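Local coordinates for protein ATP phosphoribosyltransferase regulatory subunit (Lactococcus lactis, PDB 1Z7M) that is required for the first step of histidine biosynthesis, and may let histidine feedback-regulate ATP phosphoribosyltransferase activity, at residues 102-110 with 307-315; 168-176 with 330-338. All blocks are in the same frame, centred on the assembly; numbering follows the deposited sequence.

How the interactions relate
Interactions 1 and 2 illustrate how one sheet can be dressed by contacts between parts of the chain remote in sequence. Interaction 1 joins the helix leading toward strand 118-127 to the turn linking strands 302-306 and 320-326; interaction 2 joins the lead-in to strand 175-181 to the helix that follows strand 320-326. Strand 320-326 thus has a segment of interaction 1 before it and a segment of interaction 2 after it. The centres of the contacts lie 32 Å apart, on opposite sides of the chain's centre, and their nearest atoms stay about 15 Å apart. Their segments alternate along the chain, and both contacts flank the same mixed sheet of the histidyl-tRNA synthetase-like fold.

Interaction 1: 102-110 with 307-315; sequences TLPLVRLYS and YDQLLSNFQ
Phe-314 lays one face of its ring against the helix 102-110, with Arg-107 CA 4.2 Å above the ring plane and displaced toward its rim. The aliphatic root of the arginine completes this overlap: Arg-107 CB and CG each lie 4.0 Å from Phe-314 CE2, and beyond CG the chain leads away, its guanidinium plane nearly perpendicular to the ring at 82°. Val-106 fills the middle of the contact. With CG1 anti to the backbone N (chi1 168°), that branch is directed between two partners, lying 3.5 Å from Leu-311 CD2 and 3.9 Å from Phe-314 CE1. Leu-311 divides its methyls: CD2 meets the valine, and CD1 comes to the edge of the Tyr-109 ring, in its plane, 3.4 Å from Tyr-109 CD2. Farther along, the amide of Gln-315 comes near Tyr-109 CE2, its plane oblique to the ring. At the other end, Tyr-307 and Thr-102 approach from opposite directions, Thr-102 CG2 standing 3.7 Å from Tyr-307 OH, and Leu-310 CD1 closes in beside the same threonine methyl. The short segments' axes pass 9.9 Å apart with a crossing angle of -60°, and the interface between them is mainly apolar. Arg-306, Tyr-307 and Asp-308 recall the Gly-Gly-Arg-Tyr-Asp signature of histidyl-tRNA synthetases. Strand 139-148 supports the contact: Phe-148 packs on Val-106, Leu-311 and Tyr-109, while Glu-146 accepts a hydrogen bond from Tyr-307 OH. Arg-107 reaches Glu-64 in a salt bridge, and helix 66-70 adds Tyr-69 against Leu-103 and Leu-68 against Arg-107.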
ATOM      1  N   THR B 102     -21.820  -4.891  10.826  1.00 59.50           N
ATOM      2  CA  THR B 102     -23.182  -4.486  10.473  1.00 59.36           C
ATOM      3  C   THR B 102     -23.321  -4.037   9.019  1.00 59.62           C
ATOM      4  O   THR B 102     -24.185  -4.528   8.289  1.00 60.13           O
ATOM      5  CB  THR B 102     -23.696  -3.376  11.408  1.00 58.19           C
ATOM      6  OG1 THR B 102     -23.642  -3.841  12.755  1.00 57.65           O
ATOM      7  CG2 THR B 102     -25.125  -3.051  11.107  1.00 57.05           C
ATOM      8  N   LEU B 103     -22.462  -3.115   8.603  1.00 59.98           N
ATOM      9  CA  LEU B 103     -22.492  -2.590   7.248  1.00 60.45           C
ATOM     10  C   LEU B 103     -22.571  -3.632   6.150  1.00 60.77           C
ATOM     11  O   LEU B 103     -23.430  -3.554   5.273  1.00 60.39           O
ATOM     12  CB  LEU B 103     -21.278  -1.699   7.007  1.00 60.64           C
ATOM     13  CG  LEU B 103     -21.542  -0.232   7.307  1.00 61.49           C
ATOM     14  CD1 LEU B 103     -20.287   0.608   7.082  1.00 62.07           C
ATOM     15  CD2 LEU B 103     -22.667   0.222   6.401  1.00 61.13           C
ATOM     16  N   PRO B 104     -21.665  -4.616   6.159  1.00 61.24           N
ATOM     17  CA  PRO B 104     -21.708  -5.643   5.114  1.00 61.53           C
ATOM     18  C   PRO B 104     -22.956  -6.528   5.161  1.00 61.68           C
ATOM     19  O   PRO B 104     -23.390  -7.045   4.137  1.00 62.29           O
ATOM     20  CB  PRO B 104     -20.406  -6.415   5.333  1.00 61.25           C
ATOM     21  CG  PRO B 104     -20.179  -6.275   6.792  1.00 61.46           C
ATOM     22  CD  PRO B 104     -20.525  -4.832   7.064  1.00 61.02           C
ATOM     23  N   LEU B 105     -23.538  -6.696   6.341  1.00 61.16           N
ATOM     24  CA  LEU B 105     -24.736  -7.500   6.458  1.00 61.37           C
ATOM     25  C   LEU B 105     -25.928  -6.679   5.969  1.00 62.25           C
ATOM     26  O   LEU B 105     -26.907  -7.219   5.441  1.00 62.76           O
ATOM     27  CB  LEU B 105     -24.966  -7.934   7.906  1.00 60.89           C
ATOM     28  CG  LEU B 105     -23.886  -8.746   8.620  1.00 60.22           C
ATOM     29  CD1 LEU B 105     -24.500  -9.502   9.772  1.00 59.35           C
ATOM     30  CD2 LEU B 105     -23.255  -9.726   7.673  1.00 60.38           C
ATOM     31  N   VAL B 106     -25.858  -5.367   6.154  1.00 62.73           N
ATOM     32  CA  VAL B 106     -26.941  -4.514   5.713  1.00 62.98           C
ATOM     33  C   VAL B 106     -26.919  -4.447   4.199  1.00 64.25           C
ATOM     34  O   VAL B 106     -27.964  -4.348   3.566  1.00 64.27           O
ATOM     35  CB  VAL B 106     -26.820  -3.107   6.293  1.00 62.63           C
ATOM     36  CG1 VAL B 106     -27.782  -2.181   5.598  1.00 62.43           C
ATOM     37  CG2 VAL B 106     -27.129  -3.141   7.762  1.00 61.77           C
ATOM     38  N   ARG B 107     -25.729  -4.506   3.612  1.00 64.64           N
ATOM     39  CA  ARG B 107     -25.604  -4.476   2.157  1.00 65.50           C
ATOM     40  C   ARG B 107     -26.184  -5.770   1.581  1.00 66.63           C
ATOM     41  O   ARG B 107     -26.921  -5.751   0.594  1.00 66.72           O
ATOM     42  CB  ARG B 107     -24.135  -4.343   1.752  1.00 65.37           C
ATOM     43  CG  ARG B 107     -23.893  -4.345   0.248  1.00 65.09           C
ATOM     44  CD  ARG B 107     -22.408  -4.242  -0.059  1.00 65.59           C
ATOM     45  NE  ARG B 107     -21.657  -5.330   0.559  1.00 66.92           N
ATOM     46  CZ  ARG B 107     -20.373  -5.259   0.891  1.00 67.42           C
ATOM     47  NH1 ARG B 107     -19.695  -4.144   0.662  1.00 67.58           N
ATOM     48  NH2 ARG B 107     -19.768  -6.298   1.455  1.00 67.28           N
ATOM     49  N   LEU B 108     -25.844  -6.893   2.206  1.00 67.45           N
ATOM     50  CA  LEU B 108     -26.334  -8.191   1.764  1.00 68.45           C
ATOM     51  C   LEU B 108     -27.861  -8.150   1.671  1.00 70.03           C
ATOM     52  O   LEU B 108     -28.463  -8.665   0.724  1.00 69.94           O
ATOM     53  CB  LEU B 108     -25.902  -9.284   2.750  1.00 67.21           C
ATOM     54  CG  LEU B 108     -26.477 -10.681   2.504  1.00 66.57           C
ATOM     55  CD1 LEU B 108     -26.086 -11.135   1.125  1.00 66.16           C
ATOM     56  CD2 LEU B 108     -25.981 -11.660   3.537  1.00 66.35           C
ATOM     57  N   TYR B 109     -28.482  -7.520   2.658  1.00 71.26           N
ATOM     58  CA  TYR B 109     -29.923  -7.426   2.691  1.00 73.03           C
ATOM     59  C   TYR B 109     -30.482  -6.634   1.512  1.00 74.39           C
ATOM     60  O   TYR B 109     -31.622  -6.842   1.096  1.00 74.20           O
ATOM     61  CB  TYR B 109     -30.360  -6.799   4.004  1.00 73.01           C
ATOM     62  CG  TYR B 109     -31.845  -6.685   4.093  1.00 73.47           C
ATOM     63  CD1 TYR B 109     -32.647  -7.820   4.095  1.00 73.07           C
ATOM     64  CD2 TYR B 109     -32.460  -5.439   4.116  1.00 74.41           C
ATOM     65  CE1 TYR B 109     -34.039  -7.719   4.115  1.00 74.04           C
ATOM     66  CE2 TYR B 109     -33.851  -5.317   4.136  1.00 75.33           C
ATOM     67  CZ  TYR B 109     -34.634  -6.461   4.136  1.00 74.93           C
ATOM     68  OH  TYR B 109     -36.003  -6.337   4.165  1.00 75.08           O
ATOM     69  N   SER B 110     -29.671  -5.726   0.976  1.00 76.21           N
ATOM     70  CA  SER B 110     -30.069  -4.899  -0.164  1.00 78.22           C
ATOM     71  C   SER B 110     -30.170  -5.755  -1.405  1.00 79.93           C
ATOM     72  O   SER B 110     -31.069  -5.572  -2.218  1.00 80.30           O
ATOM     73  CB  SER B 110     -29.043  -3.801  -0.429  1.00 77.97           C
ATOM     74  OG  SER B 110     -28.904  -2.948   0.690  1.00 78.31           O
ATOM     75  N   TYR B 307     -31.432   0.853  14.029  1.00 63.02           N
ATOM     76  CA  TYR B 307     -30.865   1.857  13.137  1.00 63.76           C
ATOM     77  C   TYR B 307     -31.397   1.749  11.705  1.00 65.29           C
ATOM     78  O   TYR B 307     -30.622   1.538  10.778  1.00 65.69           O
ATOM     79  CB  TYR B 307     -29.332   1.732  13.131  1.00 63.15           C
ATOM     80  CG  TYR B 307     -28.790   0.328  13.367  1.00 62.12           C
ATOM     81  CD1 TYR B 307     -28.958  -0.687  12.420  1.00 61.24           C
ATOM     82  CD2 TYR B 307     -28.125   0.016  14.556  1.00 62.11           C
ATOM     83  CE1 TYR B 307     -28.480  -1.978  12.651  1.00 61.22           C
ATOM     84  CE2 TYR B 307     -27.646  -1.265  14.802  1.00 62.12           C
ATOM     85  CZ  TYR B 307     -27.824  -2.261  13.846  1.00 61.87           C
ATOM     86  OH  TYR B 307     -27.333  -3.525  14.096  1.00 61.71           O
ATOM     87  N   ASP B 308     -32.706   1.912  11.520  1.00 66.65           N
ATOM     88  CA  ASP B 308     -33.328   1.802  10.194  1.00 68.10           C
ATOM     89  C   ASP B 308     -32.602   2.613   9.140  1.00 69.02           C
ATOM     90  O   ASP B 308     -32.561   2.253   7.961  1.00 68.45           O
ATOM     91  CB  ASP B 308     -34.770   2.284  10.244  1.00 68.72           C
ATOM     92  CG  ASP B 308     -35.602   1.526  11.246  1.00 70.04           C
ATOM     93  OD1 ASP B 308     -35.037   1.032  12.253  1.00 70.69           O
ATOM     94  OD2 ASP B 308     -36.832   1.443  11.035  1.00 70.82           O
ATOM     95  N   GLN B 309     -32.043   3.728   9.586  1.00 70.41           N
ATOM     96  CA  GLN B 309     -31.325   4.642   8.720  1.00 72.12           C
ATOM     97  C   GLN B 309     -30.344   3.925   7.783  1.00 72.43           C
ATOM     98  O   GLN B 309     -30.445   4.049   6.568  1.00 72.33           O
ATOM     99  CB  GLN B 309     -30.607   5.668   9.599  1.00 73.98           C
ATOM    100  CG  GLN B 309     -29.961   6.832   8.863  1.00 76.70           C
ATOM    101  CD  GLN B 309     -30.946   7.613   8.022  1.00 78.01           C
ATOM    102  OE1 GLN B 309     -31.961   8.114   8.520  1.00 78.61           O
ATOM    103  NE2 GLN B 309     -30.651   7.722   6.730  1.00 78.65           N
ATOM    104  N   LEU B 310     -29.408   3.169   8.342  1.00 73.00           N
ATOM    105  CA  LEU B 310     -28.427   2.462   7.528  1.00 73.94           C
ATOM    106  C   LEU B 310     -29.024   1.793   6.311  1.00 74.73           C
ATOM    107  O   LEU B 310     -28.423   1.790   5.240  1.00 75.43           O
ATOM    108  CB  LEU B 310     -27.713   1.407   8.353  1.00 73.89           C
ATOM    109  CG  LEU B 310     -26.745   1.985   9.366  1.00 74.03           C
ATOM    110  CD1 LEU B 310     -26.237   0.893  10.286  1.00 74.97           C
ATOM    111  CD2 LEU B 310     -25.614   2.653   8.619  1.00 74.47           C
ATOM    112  N   LEU B 311     -30.203   1.210   6.481  1.00 75.25           N
ATOM    113  CA  LEU B 311     -30.879   0.525   5.395  1.00 75.70           C
ATOM    114  C   LEU B 311     -31.172   1.458   4.224  1.00 76.49           C
ATOM    115  O   LEU B 311     -31.343   1.012   3.088  1.00 76.33           O
ATOM    116  CB  LEU B 311     -32.181  -0.065   5.916  1.00 75.80           C
ATOM    117  CG  LEU B 311     -32.329  -1.580   5.840  1.00 75.83           C
ATOM    118  CD1 LEU B 311     -32.393  -2.016   4.385  1.00 76.19           C
ATOM    119  CD2 LEU B 311     -31.169  -2.235   6.565  1.00 76.38           C
ATOM    120  N   SER B 312     -31.223   2.756   4.508  1.00 77.35           N
ATOM    121  CA  SER B 312     -31.521   3.763   3.490  1.00 78.39           C
ATOM    122  C   SER B 312     -30.358   4.060   2.560  1.00 79.30           C
ATOM    123  O   SER B 312     -30.577   4.432   1.413  1.00 79.35           O
ATOM    124  CB  SER B 312     -31.961   5.076   4.142  1.00 78.53           C
ATOM    125  OG  SER B 312     -30.834   5.783   4.642  1.00 77.95           O
ATOM    126  N   ASN B 313     -29.127   3.925   3.054  1.00 80.15           N
ATOM    127  CA  ASN B 313     -27.939   4.180   2.231  1.00 81.02           C
ATOM    128  C   ASN B 313     -27.858   3.231   1.036  1.00 82.11           C
ATOM    129  O   ASN B 313     -26.980   3.361   0.183  1.00 81.96           O
ATOM    130  CB  ASN B 313     -26.663   4.073   3.074  1.00 80.36           C
ATOM    131  CG  ASN B 313     -26.401   5.325   3.880  1.00 79.92           C
ATOM    132  OD1 ASN B 313     -26.244   6.411   3.321  1.00 79.89           O
ATOM    133  ND2 ASN B 313     -26.353   5.186   5.196  1.00 79.75           N
ATOM    134  N   PHE B 314     -28.778   2.271   0.993  1.00 83.05           N
ATOM    135  CA  PHE B 314     -28.853   1.317  -0.105  1.00 84.01           C
ATOM    136  C   PHE B 314     -30.307   1.315  -0.605  1.00 84.99           C
ATOM    137  O   PHE B 314     -30.702   2.191  -1.383  1.00 85.01           O
ATOM    138  CB  PHE B 314     -28.443  -0.086   0.360  1.00 83.10           C
ATOM    139  CG  PHE B 314     -27.106  -0.137   1.051  1.00 82.38           C
ATOM    140  CD1 PHE B 314     -27.003   0.109   2.421  1.00 81.70           C
ATOM    141  CD2 PHE B 314     -25.948  -0.433   0.334  1.00 81.95           C
ATOM    142  CE1 PHE B 314     -25.768   0.059   3.069  1.00 81.31           C
ATOM    143  CE2 PHE B 314     -24.707  -0.485   0.968  1.00 81.62           C
ATOM    144  CZ  PHE B 314     -24.616  -0.239   2.340  1.00 81.34           C
ATOM    145  N   GLN B 315     -31.103   0.347  -0.149  1.00 86.10           N
ATOM    146  CA  GLN B 315     -32.500   0.275  -0.566  1.00 86.85           C
ATOM    147  C   GLN B 315     -33.301   1.283   0.225  1.00 87.26           C
ATOM    148  O   GLN B 315     -32.754   2.253   0.746  1.00 87.22           O
ATOM    149  CB  GLN B 315     -33.090  -1.138  -0.370  1.00 86.84           C
ATOM    150  CG  GLN B 315     -33.460  -1.515   1.057  1.00 87.71           C
ATOM    151  CD  GLN B 315     -34.387  -2.730   1.135  1.00 88.48           C
ATOM    152  OE1 GLN B 315     -34.192  -3.730   0.438  1.00 89.37           O
ATOM    153  NE2 GLN B 315     -35.389  -2.652   2.003  1.00 89.10           N
TER

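Interaction 2: 168-176 with 330-338; sequences EQLGLNKTV and ILKALERQE
Strand 320-326 and the helix after it probably correspond to motif 3 of class II synthetases, a strand followed by a helix, and here Ile-330, Ala-333, Leu-334 and Gln-337 on one side of that helix receive the loop from Leu-170 to Asn-173. Leu-172 is the central apolar side chain of this contact. Its CG lies anti to the carbonyl carbon (chi1 -60°), which carries the branch point to the helix, where the two methyls part: Leu-172 CD1 is 4.1 Å from Ile-330 CG2, whereas Leu-172 CD2 lies 3.9 Å from Ala-333 CB and 3.7 Å from Leu-334 CD2. The leucine crosses both Ile-330 and Leu-334 at about a right angle. Leu-170 extends the apolar patch at the start of the helical segment, its CD1 meeting Ile-330 CD1 at 3.7 Å. Beside it the backbone of Gly-171 takes up the contact, with Gly-171 O 3.5 Å from Leu-334 CD2.

Toward the later part of the helix the character becomes polar. Gln-337, with CG anti to its own N (chi1 -166°) and the chain extended beyond, reaches across to the backbone of residues 171-173, and its amide stacks on that of Asn-173, the planes only 12° apart. The exposed asparagine marks the edge of the interface, in contrast to the buried Leu-170 and Leu-172.

Ile-301 packs against both Leu-172 and Ile-330, Ser-294 of strand 288-294 touches Leu-172 and Ala-333, and Ile-42 of helix 33-52 lies on Leu-170. An aromatic side chain from the chain of another protein packs on Lys-174. A helix-to-strand connection held against the terminal helix beside the central sheet fits the mainly antiparallel core of the class II aminoacyl-tRNA synthetase fold.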
ATOM      1  N   GLU B 168     -27.296 -15.001  29.082  1.00 63.98           N
ATOM      2  CA  GLU B 168     -27.455 -16.140  29.972  1.00 65.14           C
ATOM      3  C   GLU B 168     -26.555 -17.304  29.610  1.00 65.26           C
ATOM      4  O   GLU B 168     -26.432 -18.231  30.388  1.00 65.13           O
ATOM      5  CB  GLU B 168     -28.922 -16.587  30.031  1.00 66.32           C
ATOM      6  CG  GLU B 168     -29.475 -16.632  31.468  1.00 69.25           C
ATOM      7  CD  GLU B 168     -28.999 -15.449  32.350  1.00 71.20           C
ATOM      8  OE1 GLU B 168     -29.356 -14.294  32.044  1.00 71.71           O
ATOM      9  OE2 GLU B 168     -28.264 -15.666  33.347  1.00 71.94           O
ATOM     10  N   GLN B 169     -25.916 -17.249  28.443  1.00 65.51           N
ATOM     11  CA  GLN B 169     -25.010 -18.310  28.003  1.00 65.57           C
ATOM     12  C   GLN B 169     -23.559 -17.986  28.333  1.00 65.90           C
ATOM     13  O   GLN B 169     -22.712 -18.868  28.383  1.00 65.53           O
ATOM     14  CB  GLN B 169     -25.142 -18.540  26.502  1.00 65.64           C
ATOM     15  CG  GLN B 169     -26.493 -19.060  26.074  1.00 65.76           C
ATOM     16  CD  GLN B 169     -26.864 -20.351  26.778  1.00 65.71           C
ATOM     17  OE1 GLN B 169     -26.109 -21.330  26.772  1.00 65.22           O
ATOM     18  NE2 GLN B 169     -28.040 -20.361  27.381  1.00 65.72           N
ATOM     19  N   LEU B 170     -23.275 -16.706  28.522  1.00 66.57           N
ATOM     20  CA  LEU B 170     -21.936 -16.266  28.881  1.00 67.14           C
ATOM     21  C   LEU B 170     -21.876 -16.575  30.370  1.00 67.73           C
ATOM     22  O   LEU B 170     -22.757 -16.180  31.113  1.00 68.19           O
ATOM     23  CB  LEU B 170     -21.812 -14.760  28.659  1.00 66.95           C
ATOM     24  CG  LEU B 170     -22.520 -14.182  27.427  1.00 66.43           C
ATOM     25  CD1 LEU B 170     -22.375 -12.683  27.438  1.00 64.78           C
ATOM     26  CD2 LEU B 170     -21.950 -14.780  26.146  1.00 65.52           C
ATOM     27  N   GLY B 171     -20.856 -17.275  30.827  1.00 68.07           N
ATOM     28  CA  GLY B 171     -20.824 -17.598  32.242  1.00 69.07           C
ATOM     29  C   GLY B 171     -20.512 -16.448  33.176  1.00 69.56           C
ATOM     30  O   GLY B 171     -19.748 -16.618  34.126  1.00 70.34           O
ATOM     31  N   LEU B 172     -21.105 -15.285  32.933  1.00 69.58           N
ATOM     32  CA  LEU B 172     -20.853 -14.114  33.770  1.00 69.30           C
ATOM     33  C   LEU B 172     -21.848 -13.998  34.919  1.00 69.20           C
ATOM     34  O   LEU B 172     -23.052 -13.968  34.689  1.00 69.16           O
ATOM     35  CB  LEU B 172     -20.911 -12.865  32.904  1.00 69.33           C
ATOM     36  CG  LEU B 172     -19.893 -12.824  31.773  1.00 69.01           C
ATOM     37  CD1 LEU B 172     -20.215 -11.663  30.869  1.00 69.69           C
ATOM     38  CD2 LEU B 172     -18.504 -12.676  32.342  1.00 68.53           C
ATOM     39  N   ASN B 173     -21.339 -13.908  36.150  1.00 69.54           N
ATOM     40  CA  ASN B 173     -22.185 -13.821  37.347  1.00 69.46           C
ATOM     41  C   ASN B 173     -22.948 -12.517  37.546  1.00 69.29           C
ATOM     42  O   ASN B 173     -24.172 -12.528  37.608  1.00 69.79           O
ATOM     43  CB  ASN B 173     -21.368 -14.089  38.610  1.00 69.73           C
ATOM     44  CG  ASN B 173     -20.473 -15.298  38.482  1.00 70.30           C
ATOM     45  OD1 ASN B 173     -20.859 -16.320  37.896  1.00 70.61           O
ATOM     46  ND2 ASN B 173     -19.267 -15.200  39.048  1.00 70.76           N
ATOM     47  N   LYS B 174     -22.244 -11.394  37.658  1.00 68.83           N
ATOM     48  CA  LYS B 174     -22.912 -10.107  37.866  1.00 68.45           C
ATOM     49  C   LYS B 174     -22.962  -9.183  36.634  1.00 67.83           C
ATOM     50  O   LYS B 174     -22.001  -8.465  36.331  1.00 67.28           O
ATOM     51  CB  LYS B 174     -22.251  -9.382  39.036  1.00 68.81           C
ATOM     52  CG  LYS B 174     -22.925  -8.077  39.409  1.00 70.12           C
ATOM     53  CD  LYS B 174     -22.348  -7.522  40.693  1.00 71.26           C
ATOM     54  CE  LYS B 174     -22.538  -8.521  41.830  1.00 72.91           C
ATOM     55  NZ  LYS B 174     -21.913  -8.065  43.103  1.00 73.05           N
ATOM     56  N   THR B 175     -24.098  -9.194  35.938  1.00 67.36           N
ATOM     57  CA  THR B 175     -24.267  -8.369  34.741  1.00 66.79           C
ATOM     58  C   THR B 175     -25.567  -7.580  34.682  1.00 66.23           C
ATOM     59  O   THR B 175     -26.651  -8.117  34.911  1.00 66.22           O
ATOM     60  CB  THR B 175     -24.229  -9.208  33.430  1.00 66.82           C
ATOM     61  OG1 THR B 175     -25.377 -10.068  33.364  1.00 66.53           O
ATOM     62  CG2 THR B 175     -22.965 -10.041  33.356  1.00 67.28           C
ATOM     63  N   VAL B 176     -25.455  -6.306  34.335  1.00 65.53           N
ATOM     64  CA  VAL B 176     -26.626  -5.462  34.205  1.00 64.98           C
ATOM     65  C   VAL B 176     -26.903  -5.137  32.739  1.00 64.27           C
ATOM     66  O   VAL B 176     -25.989  -4.948  31.933  1.00 63.76           O
ATOM     67  CB  VAL B 176     -26.462  -4.150  34.990  1.00 64.88           C
ATOM     68  CG1 VAL B 176     -26.056  -4.469  36.412  1.00 64.93           C
ATOM     69  CG2 VAL B 176     -25.442  -3.253  34.322  1.00 64.70           C
ATOM     70  N   ILE B 330     -15.698 -10.105  27.132  1.00 55.02           N
ATOM     71  CA  ILE B 330     -16.332 -11.200  27.851  1.00 55.79           C
ATOM     72  C   ILE B 330     -15.297 -12.204  28.400  1.00 56.35           C
ATOM     73  O   ILE B 330     -15.351 -12.593  29.562  1.00 55.88           O
ATOM     74  CB  ILE B 330     -17.375 -11.913  26.939  1.00 55.57           C
ATOM     75  CG1 ILE B 330     -18.450 -10.904  26.511  1.00 55.18           C
ATOM     76  CG2 ILE B 330     -18.023 -13.091  27.678  1.00 55.23           C
ATOM     77  CD1 ILE B 330     -19.459 -11.416  25.514  1.00 54.65           C
ATOM     78  N   LEU B 331     -14.334 -12.603  27.583  1.00 57.52           N
ATOM     79  CA  LEU B 331     -13.330 -13.552  28.047  1.00 58.95           C
ATOM     80  C   LEU B 331     -12.451 -12.920  29.118  1.00 60.05           C
ATOM     81  O   LEU B 331     -12.046 -13.566  30.079  1.00 59.88           O
ATOM     82  CB  LEU B 331     -12.469 -14.026  26.875  1.00 58.60           C
ATOM     83  CG  LEU B 331     -13.174 -14.718  25.704  1.00 58.68           C
ATOM     84  CD1 LEU B 331     -12.152 -15.029  24.638  1.00 58.20           C
ATOM     85  CD2 LEU B 331     -13.865 -15.987  26.165  1.00 57.84           C
ATOM     86  N   LYS B 332     -12.149 -11.646  28.943  1.00 62.19           N
ATOM     87  CA  LYS B 332     -11.330 -10.938  29.908  1.00 64.33           C
ATOM     88  C   LYS B 332     -12.072 -10.868  31.238  1.00 65.63           C
ATOM     89  O   LYS B 332     -11.452 -10.890  32.298  1.00 65.72           O
ATOM     90  CB  LYS B 332     -11.047  -9.532  29.399  1.00 64.54           C
ATOM     91  CG  LYS B 332     -10.137  -8.696  30.285  1.00 66.22           C
ATOM     92  CD  LYS B 332      -9.851  -7.351  29.615  1.00 67.85           C
ATOM     93  CE  LYS B 332      -9.195  -7.569  28.238  1.00 68.84           C
ATOM     94  NZ  LYS B 332      -9.635  -6.572  27.214  1.00 68.48           N
ATOM     95  N   ALA B 333     -13.401 -10.786  31.169  1.00 67.24           N
ATOM     96  CA  ALA B 333     -14.244 -10.714  32.362  1.00 68.40           C
ATOM     97  C   ALA B 333     -14.411 -12.082  33.000  1.00 69.83           C
ATOM     98  O   ALA B 333     -14.485 -12.194  34.220  1.00 70.08           O
ATOM     99  CB  ALA B 333     -15.608 -10.135  32.017  1.00 67.21           C
ATOM    100  N   LEU B 334     -14.469 -13.122  32.175  1.00 71.29           N
ATOM    101  CA  LEU B 334     -14.611 -14.472  32.693  1.00 72.80           C
ATOM    102  C   LEU B 334     -13.364 -14.846  33.467  1.00 74.64           C
ATOM    103  O   LEU B 334     -13.417 -15.656  34.381  1.00 74.62           O
ATOM    104  CB  LEU B 334     -14.815 -15.471  31.562  1.00 72.26           C
ATOM    105  CG  LEU B 334     -16.172 -15.440  30.872  1.00 72.01           C
ATOM    106  CD1 LEU B 334     -16.065 -16.165  29.563  1.00 71.87           C
ATOM    107  CD2 LEU B 334     -17.233 -16.068  31.747  1.00 71.44           C
ATOM    108  N   GLU B 335     -12.233 -14.266  33.098  1.00 76.82           N
ATOM    109  CA  GLU B 335     -11.009 -14.572  33.806  1.00 79.44           C
ATOM    110  C   GLU B 335     -10.936 -13.848  35.134  1.00 81.53           C
ATOM    111  O   GLU B 335     -10.708 -14.474  36.169  1.00 81.99           O
ATOM    112  CB  GLU B 335      -9.805 -14.222  32.954  1.00 79.92           C
ATOM    113  CG  GLU B 335      -9.500 -15.287  31.935  1.00 80.83           C
ATOM    114  CD  GLU B 335      -8.316 -14.924  31.084  1.00 81.64           C
ATOM    115  OE1 GLU B 335      -7.286 -14.495  31.656  1.00 82.49           O
ATOM    116  OE2 GLU B 335      -8.417 -15.074  29.846  1.00 82.34           O
ATOM    117  N   ARG B 336     -11.126 -12.532  35.116  1.00 83.44           N
ATOM    118  CA  ARG B 336     -11.090 -11.765  36.354  1.00 85.10           C
ATOM    119  C   ARG B 336     -12.075 -12.404  37.326  1.00 85.78           C
ATOM    120  O   ARG B 336     -11.746 -12.655  38.491  1.00 86.19           O
ATOM    121  CB  ARG B 336     -11.484 -10.307  36.103  1.00 86.04           C
ATOM    122  CG  ARG B 336     -10.462  -9.515  35.297  1.00 88.10           C
ATOM    123  CD  ARG B 336     -10.811  -8.031  35.291  1.00 91.01           C
ATOM    124  NE  ARG B 336     -10.799  -7.465  36.643  1.00 92.66           N
ATOM    125  CZ  ARG B 336     -11.235  -6.244  36.962  1.00 93.24           C
ATOM    126  NH1 ARG B 336     -11.729  -5.436  36.029  1.00 92.70           N
ATOM    127  NH2 ARG B 336     -11.173  -5.829  38.222  1.00 92.78           N
ATOM    128  N   GLN B 337     -13.273 -12.688  36.824  1.00 86.08           N
ATOM    129  CA  GLN B 337     -14.338 -13.292  37.618  1.00 86.70           C
ATOM    130  C   GLN B 337     -13.884 -14.559  38.347  1.00 87.37           C
ATOM    131  O   GLN B 337     -14.218 -14.776  39.517  1.00 87.60           O
ATOM    132  CB  GLN B 337     -15.518 -13.621  36.702  1.00 86.15           C
ATOM    133  CG  GLN B 337     -16.815 -13.952  37.411  1.00 85.35           C
ATOM    134  CD  GLN B 337     -17.931 -14.312  36.439  1.00 84.91           C
ATOM    135  OE1 GLN B 337     -17.901 -15.360  35.801  1.00 84.69           O
ATOM    136  NE2 GLN B 337     -18.915 -13.431  36.314  1.00 84.93           N
ATOM    137  N   GLU B 338     -13.111 -15.380  37.642  1.00 87.69           N
ATOM    138  CA  GLU B 338     -12.606 -16.654  38.151  1.00 87.54           C
ATOM    139  C   GLU B 338     -11.732 -16.528  39.406  1.00 87.58           C
ATOM    140  O   GLU B 338     -11.758 -17.400  40.281  1.00 88.01           O
ATOM    141  CB  GLU B 338     -11.821 -17.348  37.034  1.00 87.75           C
ATOM    142  CG  GLU B 338     -11.650 -18.835  37.179  1.00 87.97           C
ATOM    143  CD  GLU B 338     -10.889 -19.445  36.004  1.00 88.36           C
ATOM    144  OE1 GLU B 338     -11.376 -19.343  34.855  1.00 88.67           O
ATOM    145  OE2 GLU B 338      -9.799 -20.019  36.227  1.00 88.86           O
TER